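Local structure of thiosulfate reductase (Thermus thermophilus, 2VPZ) at residues Lys294-Thr297 / Pro298-Glu302. The protein binds molybdenum, a [4Fe-4S] cluster and molybdopterin guanine dinucleotide and probably acts as an oxidoreductase on thiosulfate or polysulfide. Sequence-based numbering, arbitrary orientation.
Sequences KDFT and PEWAE
Thr297 caps the N-terminus of helix 298-305, and the evidence is a bond to its side chain: Glu299 N donates to Thr297 OG1 at 3.1 Å, with a nearly straight N-H...O angle of 167°. The hydroxyl reaches this amide because it stands anti to the backbone N (chi1 152°), beside its own carbonyl carbon. The carbonyl of the same residue starts the helical ladder, taking a bond from Ala301 N to Thr297 O at 2.9 Å. On the other branch, Thr297 CG2 rests 3.8 Å from Trp300 CB, so the cap also has an apolar side.

Phe296, one residue earlier, lies alongside Trp300. Its CD2 sits over one face of the indole, 3.7 Å from Trp300 CZ2 and displaced toward the rim, while Phe296 CB approaches Trp300 CE3 at 3.7 Å. The rings meet obliquely, planes at 44° and centroids 4.7 Å apart. Trp300 turns back over the loop because CG lies anti to its backbone N. Replacing Trp300 by an alanine would remove the indole, which would probably leave one side of the Phe296 ring without this partner and His304 without its edge-to-face mate.

Further out, Phe296 is the centre of an inverse gamma turn, just before the helix. Trp300 also meets His304 edge-to-face, and Glu299, beside the cap, forms a salt bridge with Arg313 of helix 309-320. Pro298 and Ala301 pack on helices 257-270 and 309-320.

Away from the annotated sites, with the Ala301 side chain about 14 Å from a bound molybdopterin guanine dinucleotide, this is a helix start in the molybdopterin oxidoreductase region: side-chain capping satisfies an amide that the first helical turn cannot pair internally, while the oblique aromatic pair brings the preceding loop against that turn.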
ATOM      1  N   LYS A 294     -41.795 -25.205 -11.623  1.00 68.97           N
ATOM      2  CA  LYS A 294     -42.032 -24.629 -12.952  1.00 69.14           C
ATOM      3  C   LYS A 294     -42.077 -23.079 -13.080  1.00 68.71           C
ATOM      4  O   LYS A 294     -41.384 -22.476 -13.918  1.00 68.46           O
ATOM      5  CB  LYS A 294     -43.318 -25.231 -13.556  1.00 70.43           C
ATOM      6  CG  LYS A 294     -43.647 -24.805 -14.991  1.00 71.86           C
ATOM      7  CD  LYS A 294     -45.150 -24.872 -15.276  1.00 73.31           C
ATOM      8  CE  LYS A 294     -45.448 -25.061 -16.770  1.00 74.57           C
ATOM      9  NZ  LYS A 294     -44.914 -23.949 -17.627  1.00 74.98           N
ATOM     10  N   ASP A 295     -42.882 -22.447 -12.233  1.00 69.08           N
ATOM     11  CA  ASP A 295     -43.068 -20.993 -12.200  1.00 68.48           C
ATOM     12  C   ASP A 295     -42.130 -20.201 -11.256  1.00 67.09           C
ATOM     13  O   ASP A 295     -42.109 -18.964 -11.302  1.00 67.25           O
ATOM     14  CB  ASP A 295     -44.540 -20.648 -11.857  1.00 70.42           C
ATOM     15  CG  ASP A 295     -45.555 -21.134 -12.913  1.00 72.27           C
ATOM     16  OD1 ASP A 295     -45.504 -20.636 -14.061  1.00 72.11           O
ATOM     17  OD2 ASP A 295     -46.395 -22.002 -12.569  1.00 73.26           O
ATOM     18  N   PHE A 296     -41.372 -20.879 -10.396  1.00 64.66           N
ATOM     19  CA  PHE A 296     -40.449 -20.180  -9.488  1.00 63.09           C
ATOM     20  C   PHE A 296     -39.175 -19.790 -10.251  1.00 62.24           C
ATOM     21  O   PHE A 296     -38.144 -20.460 -10.177  1.00 62.58           O
ATOM     22  CB  PHE A 296     -40.092 -21.043  -8.269  1.00 60.53           C
ATOM     23  CG  PHE A 296     -41.288 -21.576  -7.518  1.00 58.53           C
ATOM     24  CD1 PHE A 296     -41.346 -22.927  -7.143  1.00 56.39           C
ATOM     25  CD2 PHE A 296     -42.359 -20.741  -7.195  1.00 58.27           C
ATOM     26  CE1 PHE A 296     -42.457 -23.445  -6.451  1.00 55.87           C
ATOM     27  CE2 PHE A 296     -43.488 -21.238  -6.502  1.00 57.56           C
ATOM     28  CZ  PHE A 296     -43.535 -22.600  -6.132  1.00 56.40           C
ATOM     29  N   THR A 297     -39.256 -18.692 -10.983  1.00 60.97           N
ATOM     30  CA  THR A 297     -38.168 -18.174 -11.813  1.00 60.98           C
ATOM     31  C   THR A 297     -37.332 -17.046 -11.174  1.00 60.04           C
ATOM     32  O   THR A 297     -37.762 -16.446 -10.171  1.00 59.79           O
ATOM     33  CB  THR A 297     -38.764 -17.619 -13.163  1.00 62.01           C
ATOM     34  OG1 THR A 297     -37.939 -16.589 -13.694  1.00 64.19           O
ATOM     35  CG2 THR A 297     -40.195 -17.075 -12.930  1.00 62.42           C
ATOM     36  N   PRO A 298     -36.083 -16.808 -11.677  1.00 58.77           N
ATOM     37  CA  PRO A 298     -35.280 -15.728 -11.094  1.00 57.85           C
ATOM     38  C   PRO A 298     -36.070 -14.369 -11.080  1.00 57.96           C
ATOM     39  O   PRO A 298     -35.763 -13.489 -10.279  1.00 59.01           O
ATOM     40  CB  PRO A 298     -34.065 -15.660 -12.009  1.00 57.47           C
ATOM     41  CG  PRO A 298     -33.826 -17.114 -12.409  1.00 56.52           C
ATOM     42  CD  PRO A 298     -35.214 -17.791 -12.352  1.00 57.86           C
ATOM     43  N   GLU A 299     -37.054 -14.177 -11.973  1.00 57.86           N
ATOM     44  CA  GLU A 299     -37.834 -12.918 -11.965  1.00 57.88           C
ATOM     45  C   GLU A 299     -38.921 -12.977 -10.855  1.00 57.44           C
ATOM     46  O   GLU A 299     -39.229 -11.957 -10.230  1.00 57.43           O
ATOM     47  CB  GLU A 299     -38.452 -12.556 -13.339  1.00 58.50           C
ATOM     48  CG  GLU A 299     -37.933 -13.314 -14.591  1.00 59.58           C
ATOM     49  CD  GLU A 299     -36.498 -12.957 -15.024  1.00 60.76           C
ATOM     50  OE1 GLU A 299     -36.196 -11.755 -15.227  1.00 61.57           O
ATOM     51  OE2 GLU A 299     -35.690 -13.895 -15.181  1.00 60.22           O
ATOM     52  N   TRP A 300     -39.496 -14.152 -10.607  1.00 56.98           N
ATOM     53  CA  TRP A 300     -40.473 -14.320  -9.503  1.00 56.55           C
ATOM     54  C   TRP A 300     -39.722 -14.110  -8.138  1.00 57.23           C
ATOM     55  O   TRP A 300     -40.250 -13.451  -7.229  1.00 57.47           O
ATOM     56  CB  TRP A 300     -41.104 -15.731  -9.542  1.00 55.17           C
ATOM     57  CG  TRP A 300     -41.804 -16.163  -8.236  1.00 53.11           C
ATOM     58  CD1 TRP A 300     -43.084 -15.871  -7.846  1.00 52.41           C
ATOM     59  CD2 TRP A 300     -41.234 -16.953  -7.165  1.00 51.69           C
ATOM     60  NE1 TRP A 300     -43.341 -16.431  -6.611  1.00 51.72           N
ATOM     61  CE2 TRP A 300     -42.230 -17.104  -6.174  1.00 50.60           C
ATOM     62  CE3 TRP A 300     -39.981 -17.559  -6.961  1.00 50.08           C
ATOM     63  CZ2 TRP A 300     -42.009 -17.827  -4.969  1.00 49.10           C
ATOM     64  CZ3 TRP A 300     -39.752 -18.283  -5.758  1.00 49.46           C
ATOM     65  CH2 TRP A 300     -40.774 -18.410  -4.788  1.00 48.55           C
ATOM     66  N   ALA A 301     -38.500 -14.652  -8.021  1.00 58.45           N
ATOM     67  CA  ALA A 301     -37.633 -14.554  -6.824  1.00 58.38           C
ATOM     68  C   ALA A 301     -37.161 -13.133  -6.481  1.00 58.23           C
ATOM     69  O   ALA A 301     -37.261 -12.691  -5.339  1.00 58.21           O
ATOM     70  CB  ALA A 301     -36.383 -15.491  -6.971  1.00 58.02           C
ATOM     71  N   GLU A 302     -36.648 -12.422  -7.473  1.00 59.06           N
ATOM     72  CA  GLU A 302     -36.152 -11.043  -7.317  1.00 60.68           C
ATOM     73  C   GLU A 302     -37.159 -10.036  -6.708  1.00 60.72           C
ATOM     74  O   GLU A 302     -36.804  -9.001  -6.126  1.00 61.02           O
ATOM     75  CB  GLU A 302     -35.692 -10.503  -8.685  1.00 61.83           C
ATOM     76  CG  GLU A 302     -36.133  -9.072  -8.994  1.00 64.81           C
ATOM     77  CD  GLU A 302     -35.340  -8.418 -10.120  1.00 66.98           C
ATOM     78  OE1 GLU A 302     -34.757  -7.345  -9.864  1.00 69.32           O
ATOM     79  OE2 GLU A 302     -35.307  -8.974 -11.242  1.00 68.34           O
TER